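Local coordinates for protein ribulose-bisphosphate carboxylase (Alicyclobacillus acidocaldarius subsp. acidocaldarius, PDB 4NAS) that belongs to the ribulose-bisphosphate carboxylase large-chain family, joining an alpha/beta N-terminal domain to a TIM-barrel catalytic domain, with calcium ions bound in the crystal, at residues G32-L37 and I78-P83; Q122-K127 and D253-P258; Y140-V145 and A377-I382; R192-A197 and A232-G237; G300-M305 and P334-G339. All blocks are in the same frame, centred on the assembly; numbering follows the deposited sequence.

Contact 1: residues G32-L37 and I78-P83; sequences GIAVGL and IDIAYP
Ile33 and Ala34 on the helix, and Leu37 just past its end, meet Ile80 and Tyr82 on the strand, and the contact across them is made chiefly by aliphatic packing. CG2 of Ile33 does most of the work: it points anti to the backbone N, which sends it toward the strand, where it lies 3.9 Å from CG1 of Ile80. The two isoleucines cross at about a right angle, and beside them CB of Ala34 touches CG2 of Ile80 at 4.1 Å. Alanine suits this spot because its short methyl lets the helix backbone come close to the branched strand residue; the CA atoms of Ala34 and Ile80 are 6.1 Å apart.

These residues belong to a helix laid on a beta sheet in the N-terminal domain. Helix 26-36 rests on strand 73-83, a strand flanked by 12-22 and 59-68, and the two short segments run nearly parallel, 11° between their directions.

The second kind of contact is aromatic. Tyr82 reaches across to the end of the helix, and CB of Leu37 meets its ring at the edge, in the ring plane, 3.7 Å from CE2. Within the strand, CG2 of Ile80 covers part of one ring face. OH of Tyr82 stands 3.4 Å from CG2 of Ile33, and CD1 of Leu37 is 3.7 Å from the same oxygen. Tyrosine is long enough to span from strand to helix end, while Thr97 and Val98 of helix 91-99 also touch it.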
# COMPACT_ATOMS: atom_id res chain seq x y z
N GLY B 32 21.49 14.64 3.49
CA GLY B 32 20.47 14.57 4.52
C GLY B 32 19.67 13.28 4.45
O GLY B 32 19.40 12.67 5.48
N ILE B 33 19.29 12.87 3.25
CA ILE B 33 18.64 11.58 3.04
C ILE B 33 19.51 10.42 3.54
O ILE B 33 19.04 9.58 4.31
CB ILE B 33 18.26 11.36 1.56
CG1 ILE B 33 17.23 12.40 1.11
CG2 ILE B 33 17.73 9.94 1.32
CD1 ILE B 33 17.06 12.46 -0.39
N ALA B 34 20.77 10.39 3.10
CA ALA B 34 21.66 9.27 3.42
C ALA B 34 21.89 9.10 4.93
O ALA B 34 21.99 7.98 5.43
CB ALA B 34 22.98 9.42 2.69
N VAL B 35 21.99 10.21 5.64
CA VAL B 35 22.19 10.20 7.09
C VAL B 35 20.88 10.07 7.86
O VAL B 35 20.76 9.23 8.76
CB VAL B 35 22.97 11.46 7.53
CG1 VAL B 35 22.99 11.62 9.07
CG2 VAL B 35 24.39 11.42 6.96
N GLY B 36 19.88 10.87 7.49
CA GLY B 36 18.61 10.90 8.20
C GLY B 36 17.78 9.63 8.14
O GLY B 36 17.02 9.34 9.06
N LEU B 37 17.88 8.89 7.04
CA LEU B 37 17.11 7.65 6.88
C LEU B 37 17.90 6.40 7.27
O LEU B 37 17.47 5.29 7.00
CB LEU B 37 16.62 7.51 5.44
CG LEU B 37 15.71 8.64 4.97
CD1 LEU B 37 15.24 8.38 3.55
CD2 LEU B 37 14.52 8.80 5.93
N ILE B 78 19.25 10.65 -8.04
CA ILE B 78 20.16 10.53 -6.91
C ILE B 78 20.16 9.07 -6.55
O ILE B 78 19.10 8.44 -6.57
CB ILE B 78 19.65 11.36 -5.74
CG1 ILE B 78 19.75 12.84 -6.07
CG2 ILE B 78 20.43 11.04 -4.48
CD1 ILE B 78 19.07 13.72 -5.06
N ASP B 79 21.34 8.51 -6.26
CA ASP B 79 21.45 7.14 -5.77
C ASP B 79 21.85 7.17 -4.30
O ASP B 79 22.84 7.83 -3.95
CB ASP B 79 22.53 6.35 -6.55
CG ASP B 79 22.23 6.22 -8.04
OD1 ASP B 79 21.05 6.21 -8.45
OD2 ASP B 79 23.20 6.09 -8.81
N ILE B 80 21.10 6.49 -3.43
CA ILE B 80 21.43 6.42 -2.00
C ILE B 80 21.65 4.95 -1.57
O ILE B 80 20.85 4.07 -1.93
CB ILE B 80 20.32 7.04 -1.12
CG1 ILE B 80 20.02 8.49 -1.53
CG2 ILE B 80 20.69 6.96 0.36
CD1 ILE B 80 21.23 9.43 -1.39
N ALA B 81 22.73 4.69 -0.84
CA ALA B 81 23.00 3.35 -0.31
C ALA B 81 22.56 3.22 1.16
O ALA B 81 23.02 3.98 2.01
CB ALA B 81 24.47 3.00 -0.45
N TYR B 82 21.67 2.27 1.43
CA TYR B 82 21.15 1.99 2.78
C TYR B 82 21.68 0.66 3.27
O TYR B 82 21.30 -0.39 2.74
CB TYR B 82 19.62 1.91 2.78
CG TYR B 82 18.94 3.18 2.31
CD1 TYR B 82 18.72 3.40 0.95
CD2 TYR B 82 18.50 4.14 3.21
CE1 TYR B 82 18.11 4.54 0.51
CE2 TYR B 82 17.86 5.30 2.76
CZ TYR B 82 17.68 5.48 1.40
OH TYR B 82 17.06 6.60 0.90
N PRO B 83 22.54 0.69 4.29
CA PRO B 83 23.19 -0.53 4.80
C PRO B 83 22.13 -1.56 5.16
O PRO B 83 21.14 -1.21 5.78
CB PRO B 83 23.90 -0.05 6.07
CG PRO B 83 24.16 1.40 5.83
CD PRO B 83 22.98 1.90 5.02

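Contact 2: residues Q122-K127 and D253-P258; sequences QFPGPK and DLARDP. With CA (calcium ion), chain L.
The guanidinium of Arg256 has the ring of Pro124 over one face, with CB of Pro124 above its centre, while the carbonyl oxygen of Gln122 sits at its edge. There NH2 of Arg256 donates to Gln122 O, a long bond of 3.3 Å but fairly straight (158°), with the acceptor close to the guanidinium plane. CD of Pro124 comes within 3.4 Å of the same NH2. The side chain leaves with CG opposite the backbone N (chi1 -162°) and bends at chi3, which turns its end back toward the proline; a compact, rigid ring suits that neighbour. Nearer the helix backbone, CG of Pro124 packs on CB of Ala255, small enough to let the loop lie close to the helix.

At the other end Lys127 reaches the carbonyls at the C-terminal end of helix 248-256. Its NZ donates to Asp257 O at 2.9 Å, approaching from above the carbonyl plane, and makes weaker bonds to Leu254 O and Ala255 O; beyond the segment, Val260 O is a further and stronger partner. Water 2 bridges the backbones, giving hydrogen bonds to Gly125 O and Ala255 O.

The loop also carries a calcium ion, bound by Pro124 O at 2.4 Å and by five waters. Water 1 and water 3 of that shell are held by Phe123 O and Pro126 O respectively, a second shell made of loop carbonyls. The chemistry is thus one of carbonyl oxygens served by cations: the lysine probably offsets the partial negative charge of the helix C-terminus, and calcium binds one loop carbonyl directly and two more through water.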
# COMPACT_ATOMS: atom_id res chain seq x y z
N GLN B 122 16.36 -13.28 2.32
CA GLN B 122 15.49 -13.28 3.49
C GLN B 122 14.01 -13.27 3.09
O GLN B 122 13.12 -13.39 3.94
CB GLN B 122 15.80 -12.07 4.37
CG GLN B 122 17.17 -12.10 5.03
CD GLN B 122 17.33 -10.91 5.95
OE1 GLN B 122 16.68 -10.84 7.00
NE2 GLN B 122 18.16 -9.95 5.55
N PHE B 123 13.74 -13.09 1.80
CA PHE B 123 12.36 -13.10 1.33
C PHE B 123 12.05 -14.49 0.75
O PHE B 123 12.97 -15.18 0.30
CB PHE B 123 12.17 -12.02 0.27
CG PHE B 123 12.21 -10.62 0.81
CD1 PHE B 123 11.17 -10.14 1.61
CD2 PHE B 123 13.27 -9.78 0.52
CE1 PHE B 123 11.21 -8.83 2.10
CE2 PHE B 123 13.32 -8.47 1.00
CZ PHE B 123 12.28 -8.00 1.78
N PRO B 124 10.76 -14.92 0.77
CA PRO B 124 10.46 -16.31 0.40
C PRO B 124 10.64 -16.63 -1.08
O PRO B 124 11.07 -17.73 -1.39
CB PRO B 124 8.98 -16.47 0.78
CG PRO B 124 8.44 -15.08 0.70
CD PRO B 124 9.55 -14.22 1.24
N GLY B 125 10.27 -15.74 -2.00
CA GLY B 125 10.26 -16.14 -3.40
C GLY B 125 9.12 -17.12 -3.68
O GLY B 125 8.44 -17.58 -2.76
N PRO B 126 8.89 -17.44 -4.96
CA PRO B 126 7.75 -18.28 -5.34
C PRO B 126 7.92 -19.70 -4.79
O PRO B 126 9.05 -20.20 -4.74
CB PRO B 126 7.81 -18.27 -6.87
CG PRO B 126 8.52 -16.97 -7.20
CD PRO B 126 9.58 -16.89 -6.14
N LYS B 127 6.83 -20.30 -4.32
CA LYS B 127 6.86 -21.68 -3.85
C LYS B 127 6.96 -22.60 -5.06
O LYS B 127 7.65 -23.62 -5.02
CB LYS B 127 5.61 -21.98 -3.00
CG LYS B 127 5.66 -23.33 -2.27
CD LYS B 127 4.44 -23.60 -1.38
CE LYS B 127 4.47 -22.81 -0.06
NZ LYS B 127 3.46 -21.68 0.05
N ASP B 253 4.03 -14.23 3.93
CA ASP B 253 3.78 -15.32 4.88
C ASP B 253 3.07 -16.50 4.21
O ASP B 253 3.33 -17.66 4.54
CB ASP B 253 2.97 -14.85 6.09
CG ASP B 253 3.77 -13.94 7.04
OD1 ASP B 253 5.01 -13.84 6.93
OD2 ASP B 253 3.13 -13.32 7.91
N LEU B 254 2.18 -16.20 3.28
CA LEU B 254 1.47 -17.24 2.51
C LEU B 254 2.42 -18.04 1.63
O LEU B 254 2.35 -19.27 1.53
CB LEU B 254 0.43 -16.60 1.59
CG LEU B 254 -0.94 -16.10 2.08
CD1 LEU B 254 -0.85 -15.30 3.35
CD2 LEU B 254 -1.57 -15.24 0.97
N ALA B 255 3.30 -17.32 0.95
CA ALA B 255 4.25 -17.95 0.05
C ALA B 255 5.28 -18.77 0.84
O ALA B 255 5.83 -19.76 0.35
CB ALA B 255 4.91 -16.86 -0.82
N ARG B 256 5.52 -18.39 2.09
CA ARG B 256 6.49 -19.12 2.89
C ARG B 256 5.92 -20.38 3.54
O ARG B 256 6.65 -21.34 3.79
CB ARG B 256 7.11 -18.22 3.96
CG ARG B 256 8.42 -18.77 4.53
CD ARG B 256 8.97 -17.92 5.66
NE ARG B 256 9.08 -16.50 5.34
CZ ARG B 256 10.15 -15.93 4.77
NH1 ARG B 256 11.20 -16.67 4.44
NH2 ARG B 256 10.16 -14.63 4.53
N ASP B 257 4.62 -20.38 3.81
CA ASP B 257 3.97 -21.47 4.55
C ASP B 257 3.83 -22.76 3.70
O ASP B 257 3.10 -22.77 2.70
CB ASP B 257 2.59 -20.97 5.00
CG ASP B 257 1.94 -21.86 6.03
OD1 ASP B 257 2.33 -23.04 6.17
OD2 ASP B 257 1.01 -21.36 6.70
N PRO B 258 4.49 -23.85 4.12
CA PRO B 258 4.45 -25.13 3.40
C PRO B 258 3.03 -25.66 3.25
O PRO B 258 2.70 -26.26 2.21
CB PRO B 258 5.26 -26.06 4.31
CG PRO B 258 6.20 -25.15 5.02
CD PRO B 258 5.39 -23.91 5.28
CA CA L . 12.17 -19.69 -0.60
O HOH W 1 13.59 -18.00 0.54
O HOH W 2 7.97 -19.69 -1.21
O HOH W 3 10.57 -20.90 -2.33
O HOH W 4 13.39 -19.35 -2.74
O HOH W 5 14.50 -21.34 -0.75
O HOH W 6 10.40 -19.85 0.87

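Contact 3: residues Y140-V145 and A377-I382; sequences YNRPLV and AFFDAI
Where the TIM barrel closes on itself, its first strand, 144-146, lies beside the last, 357-359, and helix 371-386 packs over this join: Val145 and the loop residues Arg142 and Pro143 meet Phe379 and Ile382 of the helix. At the centre is a CH-pi contact. CG2 of Val145 stands over the face of the Phe379 ring, 4.0 Å from its centroid and 24° off the normal. The same methyl is 4.1 Å from CD1 of Ile382 and also reaches CB of Phe378, so a single branch of the valine fills the groove between three helix residues. A beta-branched residue suits a strand and offers such a methyl without a long stem.

Arg142 approaches Phe379 from the rim. CE1 of the ring lies over one face of the guanidinium, 3.5 Å from NH1, and the planes are 70° apart; the arginine therefore meets the ring's edge and not its pi face. With CG wedged between backbone N and carbonyl carbon (chi1 63°) and an extended chain beyond it, the group swings back over the following residue, where NH1 of Arg142 donates to Pro143 O at 3.1 Å, somewhat bent. Asp173 takes NH2 in a salt bridge and also accepts from Val145 N. On the far flank CD1 of Ile382 rests 3.7 Å from Pro143 O.

Held by a carboxylate and a carbonyl, the guanidinium is fixed in rotation: its N-H groups are taken by Asp173 and Pro143 O, which leaves the edge of the phenylalanine, at CE1, against one guanidinium face.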
# COMPACT_ATOMS: atom_id res chain seq x y z
N TYR B 140 2.85 -28.42 -20.55
CA TYR B 140 4.24 -28.19 -20.93
C TYR B 140 4.40 -27.70 -22.37
O TYR B 140 3.52 -27.93 -23.21
CB TYR B 140 5.05 -29.48 -20.73
CG TYR B 140 4.95 -30.14 -19.36
CD1 TYR B 140 3.90 -31.01 -19.05
CD2 TYR B 140 5.93 -29.94 -18.40
CE1 TYR B 140 3.82 -31.63 -17.81
CE2 TYR B 140 5.86 -30.55 -17.16
CZ TYR B 140 4.81 -31.40 -16.88
OH TYR B 140 4.77 -32.01 -15.64
N ASN B 141 5.52 -27.03 -22.65
CA ASN B 141 5.90 -26.69 -24.03
C ASN B 141 4.88 -25.88 -24.80
O ASN B 141 4.78 -25.98 -26.03
CB ASN B 141 6.23 -27.96 -24.82
CG ASN B 141 7.39 -28.71 -24.22
OD1 ASN B 141 8.45 -28.13 -23.96
ND2 ASN B 141 7.20 -30.00 -23.97
N ARG B 142 4.11 -25.07 -24.08
CA ARG B 142 3.15 -24.18 -24.70
C ARG B 142 2.75 -23.11 -23.68
O ARG B 142 2.84 -23.34 -22.48
CB ARG B 142 1.91 -24.95 -25.16
CG ARG B 142 1.13 -25.61 -24.03
CD ARG B 142 -0.20 -26.15 -24.54
NE ARG B 142 -0.94 -26.91 -23.54
CZ ARG B 142 -1.76 -26.37 -22.64
NH1 ARG B 142 -1.90 -25.05 -22.60
NH2 ARG B 142 -2.41 -27.14 -21.77
N PRO B 143 2.36 -21.93 -24.16
CA PRO B 143 1.69 -20.99 -23.25
C PRO B 143 0.47 -21.64 -22.61
O PRO B 143 -0.19 -22.51 -23.20
CB PRO B 143 1.26 -19.85 -24.17
CG PRO B 143 2.31 -19.84 -25.24
CD PRO B 143 2.77 -21.29 -25.42
N LEU B 144 0.18 -21.22 -21.38
CA LEU B 144 -1.00 -21.67 -20.68
C LEU B 144 -2.17 -20.78 -21.08
O LEU B 144 -1.95 -19.66 -21.55
CB LEU B 144 -0.76 -21.56 -19.18
CG LEU B 144 -0.09 -22.75 -18.51
CD1 LEU B 144 1.38 -22.91 -18.89
CD2 LEU B 144 -0.24 -22.61 -17.00
N VAL B 145 -3.39 -21.25 -20.89
CA VAL B 145 -4.56 -20.44 -21.27
C VAL B 145 -5.41 -20.24 -20.03
O VAL B 145 -5.76 -21.21 -19.35
CB VAL B 145 -5.42 -21.12 -22.38
CG1 VAL B 145 -6.64 -20.28 -22.71
CG2 VAL B 145 -4.59 -21.37 -23.65
N ALA B 377 -10.35 -21.34 -29.81
CA ALA B 377 -9.63 -20.36 -30.63
C ALA B 377 -8.17 -20.17 -30.24
O ALA B 377 -7.29 -20.10 -31.09
CB ALA B 377 -10.33 -19.02 -30.57
N PHE B 378 -7.91 -20.04 -28.94
CA PHE B 378 -6.54 -19.84 -28.49
C PHE B 378 -5.72 -21.09 -28.75
O PHE B 378 -4.59 -21.03 -29.24
CB PHE B 378 -6.48 -19.42 -27.02
CG PHE B 378 -6.87 -17.98 -26.78
CD1 PHE B 378 -5.95 -16.95 -26.98
CD2 PHE B 378 -8.15 -17.65 -26.34
CE1 PHE B 378 -6.30 -15.62 -26.77
CE2 PHE B 378 -8.50 -16.33 -26.13
CZ PHE B 378 -7.58 -15.31 -26.34
N PHE B 379 -6.29 -22.24 -28.43
CA PHE B 379 -5.63 -23.50 -28.74
C PHE B 379 -5.37 -23.70 -30.25
O PHE B 379 -4.34 -24.25 -30.63
CB PHE B 379 -6.37 -24.67 -28.07
CG PHE B 379 -6.12 -24.75 -26.58
CD1 PHE B 379 -4.92 -25.24 -26.08
CD2 PHE B 379 -7.08 -24.32 -25.67
CE1 PHE B 379 -4.67 -25.30 -24.71
CE2 PHE B 379 -6.84 -24.38 -24.29
CZ PHE B 379 -5.64 -24.87 -23.82
N ASP B 380 -6.28 -23.21 -31.09
CA ASP B 380 -6.08 -23.26 -32.55
C ASP B 380 -4.85 -22.44 -33.00
O ASP B 380 -4.06 -22.88 -33.85
CB ASP B 380 -7.34 -22.76 -33.29
CG ASP B 380 -8.52 -23.72 -33.17
OD1 ASP B 380 -8.29 -24.94 -33.03
OD2 ASP B 380 -9.69 -23.25 -33.23
N ALA B 381 -4.71 -21.26 -32.43
CA ALA B 381 -3.57 -20.38 -32.70
C ALA B 381 -2.27 -20.96 -32.15
O ALA B 381 -1.21 -20.84 -32.77
CB ALA B 381 -3.82 -19.00 -32.11
N ILE B 382 -2.34 -21.56 -30.96
CA ILE B 382 -1.20 -22.27 -30.41
C ILE B 382 -0.76 -23.36 -31.39
O ILE B 382 0.42 -23.49 -31.71
CB ILE B 382 -1.52 -22.85 -29.01
CG1 ILE B 382 -1.50 -21.71 -27.97
CG2 ILE B 382 -0.52 -23.97 -28.64
CD1 ILE B 382 -1.77 -22.15 -26.53

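Contact 4: residues R192-A197 and A232-G237; sequences RVRAYA and AELGAG
This is a helix packed against the turn that follows the neighbouring helix on the outside of the TIM barrel: Val193 and Arg194 of helix 189-207 meet Leu234 and Ala236 in the turn that ends helix 221-233 and leads into strand 238-242. The turn is a Schellman motif. Gly235 takes a positive phi (104°), a conformation in which a CB would press on the preceding carbonyl oxygen, so glycine fits here.

Val193 inserts its two methyls into the turn. CG1 touches backbone and side chain alike, 3.4 Å from Leu234 O, 3.4 Å from Ala236 N and 3.8 Å from Leu234 CB, while CG2 meets CB of Ala236 at 4.1 Å. Alanine leaves room for the valine, and Val215 of strand 214-216 touches both of them, tying the pair to the barrel wall.

Nearer the surface, Leu234 crosses Arg194 at a slant. Its CD2 lies 3.4 Å from NE of Arg194 and 3.6 Å from CG of the same residue, and CD1 covers part of one face of the guanidinium. Extension of the arginine from CG to NE lays its aliphatic stem against the leucine. NH1 of Arg194 is salt-bridged to Asp191, one helical turn earlier.

In effect the arginine divides its chemistry, giving its charge to an aspartate of its own helix and its flat face and methylenes to leucine, which lets an apolar residue lie near the protein surface.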
# COMPACT_ATOMS: atom_id res chain seq x y z
N ARG B 192 -17.18 -22.91 -3.63
CA ARG B 192 -16.80 -22.77 -5.03
C ARG B 192 -15.68 -23.72 -5.41
O ARG B 192 -15.72 -24.35 -6.47
CB ARG B 192 -16.41 -21.32 -5.37
CG ARG B 192 -17.54 -20.34 -5.12
CD ARG B 192 -17.35 -19.04 -5.89
NE ARG B 192 -16.08 -18.39 -5.60
CZ ARG B 192 -15.87 -17.52 -4.62
NH1 ARG B 192 -16.86 -17.23 -3.78
NH2 ARG B 192 -14.68 -16.97 -4.46
N VAL B 193 -14.69 -23.86 -4.54
CA VAL B 193 -13.58 -24.76 -4.86
C VAL B 193 -14.10 -26.19 -5.00
O VAL B 193 -13.81 -26.87 -5.99
CB VAL B 193 -12.44 -24.69 -3.81
CG1 VAL B 193 -11.43 -25.80 -4.04
CG2 VAL B 193 -11.75 -23.29 -3.83
N ARG B 194 -14.90 -26.63 -4.03
CA ARG B 194 -15.46 -27.98 -4.05
C ARG B 194 -16.25 -28.24 -5.32
O ARG B 194 -16.06 -29.26 -5.99
CB ARG B 194 -16.38 -28.21 -2.85
CG ARG B 194 -15.67 -28.39 -1.52
CD ARG B 194 -16.58 -29.11 -0.52
NE ARG B 194 -16.09 -28.98 0.85
CZ ARG B 194 -16.32 -27.93 1.63
NH1 ARG B 194 -17.05 -26.91 1.19
NH2 ARG B 194 -15.83 -27.89 2.86
N ALA B 195 -17.14 -27.31 -5.65
CA ALA B 195 -18.10 -27.48 -6.75
C ALA B 195 -17.45 -27.44 -8.13
O ALA B 195 -17.77 -28.27 -8.99
CB ALA B 195 -19.19 -26.43 -6.65
N TYR B 196 -16.55 -26.48 -8.34
CA TYR B 196 -15.88 -26.35 -9.63
C TYR B 196 -14.96 -27.55 -9.86
O TYR B 196 -14.69 -27.93 -11.00
CB TYR B 196 -15.07 -25.04 -9.74
CG TYR B 196 -15.87 -23.75 -9.61
CD1 TYR B 196 -17.23 -23.75 -9.32
CD2 TYR B 196 -15.24 -22.52 -9.77
CE1 TYR B 196 -17.93 -22.57 -9.18
CE2 TYR B 196 -15.93 -21.34 -9.64
CZ TYR B 196 -17.26 -21.36 -9.35
OH TYR B 196 -17.92 -20.17 -9.23
N ALA B 197 -14.45 -28.13 -8.78
CA ALA B 197 -13.67 -29.36 -8.87
C ALA B 197 -14.46 -30.48 -9.54
O ALA B 197 -13.98 -31.12 -10.48
CB ALA B 197 -13.21 -29.79 -7.49
N ALA B 232 -6.39 -24.69 -0.34
CA ALA B 232 -5.44 -25.63 -0.94
C ALA B 232 -5.88 -27.07 -0.71
O ALA B 232 -5.97 -27.87 -1.65
CB ALA B 232 -4.05 -25.42 -0.35
N GLU B 233 -6.15 -27.39 0.54
CA GLU B 233 -6.61 -28.72 0.94
C GLU B 233 -7.87 -29.15 0.18
O GLU B 233 -8.07 -30.33 -0.10
CB GLU B 233 -6.86 -28.75 2.45
CG GLU B 233 -5.57 -28.64 3.28
CD GLU B 233 -5.81 -28.23 4.73
OE1 GLU B 233 -4.82 -28.12 5.49
OE2 GLU B 233 -6.98 -28.00 5.10
N LEU B 234 -8.71 -28.18 -0.18
CA LEU B 234 -9.96 -28.45 -0.89
C LEU B 234 -9.76 -28.60 -2.39
O LEU B 234 -10.70 -28.95 -3.12
CB LEU B 234 -10.98 -27.34 -0.61
CG LEU B 234 -11.78 -27.55 0.68
CD1 LEU B 234 -12.52 -26.27 1.05
CD2 LEU B 234 -12.73 -28.73 0.52
N GLY B 235 -8.55 -28.32 -2.87
CA GLY B 235 -8.24 -28.60 -4.26
C GLY B 235 -8.21 -27.40 -5.20
O GLY B 235 -8.26 -27.57 -6.42
N ALA B 236 -8.10 -26.20 -4.64
CA ALA B 236 -7.91 -25.00 -5.45
C ALA B 236 -6.68 -25.16 -6.36
O ALA B 236 -5.65 -25.68 -5.92
CB ALA B 236 -7.74 -23.77 -4.53
N GLY B 237 -6.76 -24.69 -7.60
CA GLY B 237 -5.60 -24.71 -8.47
C GLY B 237 -4.61 -23.59 -8.15
O GLY B 237 -3.40 -23.75 -8.27

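Contact 5: residues G300-M305 and P334-G339; sequences GIFPSM and PAPSAG
Phe302 lies side by side with Pro334 and Pro336 and points the same way, its ring packed against both prolines of the next strand, one over a face and one at the edge. CA of Pro336 stands over the centre of one ring face, whereas CB of Pro334 meets the ring at its edge, in plane, 3.5 Å from CE1. A first torsion of 55°, placing CG between backbone N and carbonyl carbon, brings the ring toward the partner strand. Leu319 and Phe352 of the outer helices touch it too.

On the other side of the sheet Ile301 faces Ala335, CG1 to CB 4.0 Å, and a calcium ion is about 8 Å from the isoleucine side chain.

The backbones form the parallel pairing of a TIM-barrel beta-alpha-beta unit, strand 299-303, helix 313-324, strand 333-337. Ala335 N donates to Gly300 O at 2.7 Å and Ser337 N to Phe302 O at 2.8 Å, the latter nearly along the C=O axis. Pro334 and Pro336 fit because this pairing uses the amides of Ala335 and Ser337. Further along, Ser304 N donates to Ser337 O at 2.7 Å, in the carbonyl plane, and Ser304 OG to Ala338 O at 2.6 Å; the hydroxyl oxygen in turn receives Tyr306 N.

Ser304 thus grips two successive carbonyls through backbone and side chain, which ties the two segments together where they leave the sheet, while proline and phenylalanine make an apolar layer toward the helices.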
# COMPACT_ATOMS: atom_id res chain seq x y z
N GLY B 300 2.27 -13.69 -12.41
CA GLY B 300 2.10 -12.27 -12.20
C GLY B 300 1.32 -11.63 -13.35
O GLY B 300 1.73 -11.71 -14.50
N ILE B 301 0.21 -10.99 -13.00
CA ILE B 301 -0.66 -10.31 -13.96
C ILE B 301 -0.27 -8.83 -13.98
O ILE B 301 -0.10 -8.23 -12.93
CB ILE B 301 -2.14 -10.41 -13.48
CG1 ILE B 301 -2.60 -11.88 -13.41
CG2 ILE B 301 -3.06 -9.51 -14.34
CD1 ILE B 301 -3.97 -12.06 -12.75
N PHE B 302 -0.09 -8.26 -15.17
CA PHE B 302 0.31 -6.86 -15.31
C PHE B 302 -0.25 -6.35 -16.65
O PHE B 302 -0.58 -7.17 -17.52
CB PHE B 302 1.86 -6.71 -15.24
CG PHE B 302 2.60 -7.57 -16.23
CD1 PHE B 302 2.95 -8.87 -15.91
CD2 PHE B 302 2.93 -7.08 -17.50
CE1 PHE B 302 3.62 -9.67 -16.84
CE2 PHE B 302 3.60 -7.88 -18.44
CZ PHE B 302 3.94 -9.18 -18.11
N PRO B 303 -0.43 -5.02 -16.80
CA PRO B 303 -1.01 -4.50 -18.06
C PRO B 303 -0.11 -4.79 -19.26
O PRO B 303 1.09 -4.54 -19.14
CB PRO B 303 -1.07 -2.98 -17.81
CG PRO B 303 -1.18 -2.86 -16.35
CD PRO B 303 -0.41 -3.99 -15.75
N SER B 304 -0.67 -5.32 -20.35
CA SER B 304 0.12 -5.64 -21.56
C SER B 304 0.43 -4.38 -22.36
O SER B 304 -0.15 -3.33 -22.12
CB SER B 304 -0.63 -6.59 -22.50
OG SER B 304 -1.66 -5.88 -23.22
N MSE B 305 1.33 -4.52 -23.34
CA MSE B 305 1.68 -3.42 -24.21
C MSE B 305 0.62 -3.29 -25.29
O MSE B 305 0.76 -2.45 -26.18
CB MSE B 305 3.05 -3.67 -24.87
CG MSE B 305 4.24 -3.38 -23.97
SE MSE B 305 4.32 -1.48 -23.58
CE MSE B 305 5.21 -0.90 -25.22
N PRO B 334 4.70 -14.67 -16.47
CA PRO B 334 3.99 -13.43 -16.78
C PRO B 334 2.61 -13.68 -17.40
O PRO B 334 2.44 -14.56 -18.29
CB PRO B 334 4.91 -12.73 -17.78
CG PRO B 334 5.70 -13.84 -18.40
CD PRO B 334 5.84 -14.92 -17.37
N ALA B 335 1.63 -12.93 -16.93
CA ALA B 335 0.27 -13.03 -17.45
C ALA B 335 -0.22 -11.64 -17.88
O ALA B 335 -1.00 -11.00 -17.17
CB ALA B 335 -0.64 -13.62 -16.40
N PRO B 336 0.28 -11.15 -19.02
CA PRO B 336 -0.04 -9.78 -19.43
C PRO B 336 -1.51 -9.68 -19.83
O PRO B 336 -2.06 -10.60 -20.46
CB PRO B 336 0.92 -9.53 -20.60
CG PRO B 336 1.27 -10.89 -21.11
CD PRO B 336 1.23 -11.81 -19.95
N SER B 337 -2.14 -8.58 -19.43
CA SER B 337 -3.58 -8.45 -19.53
C SER B 337 -3.96 -7.34 -20.52
O SER B 337 -3.15 -6.43 -20.77
CB SER B 337 -4.18 -8.17 -18.15
OG SER B 337 -3.77 -6.89 -17.64
N ALA B 338 -5.17 -7.44 -21.06
CA ALA B 338 -5.76 -6.50 -22.03
C ALA B 338 -5.27 -6.64 -23.48
O ALA B 338 -4.08 -6.74 -23.75
CB ALA B 338 -5.66 -5.04 -21.56
N GLY B 339 -6.22 -6.68 -24.42
CA GLY B 339 -5.86 -6.80 -25.82
C GLY B 339 -5.37 -8.19 -26.18
O GLY B 339 -4.71 -8.37 -27.20

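How the contacts relate
From the N terminus, contact 1 closes first, pinning helix 26-36 to strand 73-83 in the N-terminal domain before any other contact opens. Contact 2 then opens just after helix 117-120 and is completed at helix 248-256; contact 3 opens before that happens and is completed only at helix 371-386, so the two cross. Contact 4 falls within the chain span of both and joins helix 189-207 to the turn after helix 221-233. Contact 5 begins after contact 2 has closed but still lies within the span of contact 3, linking adjacent barrel strands. Contacts 1 and 3 lie on opposite sides of the chain's centre, with centres about 48 Å apart; contacts 3 and 5 are about 16 Å apart between centres.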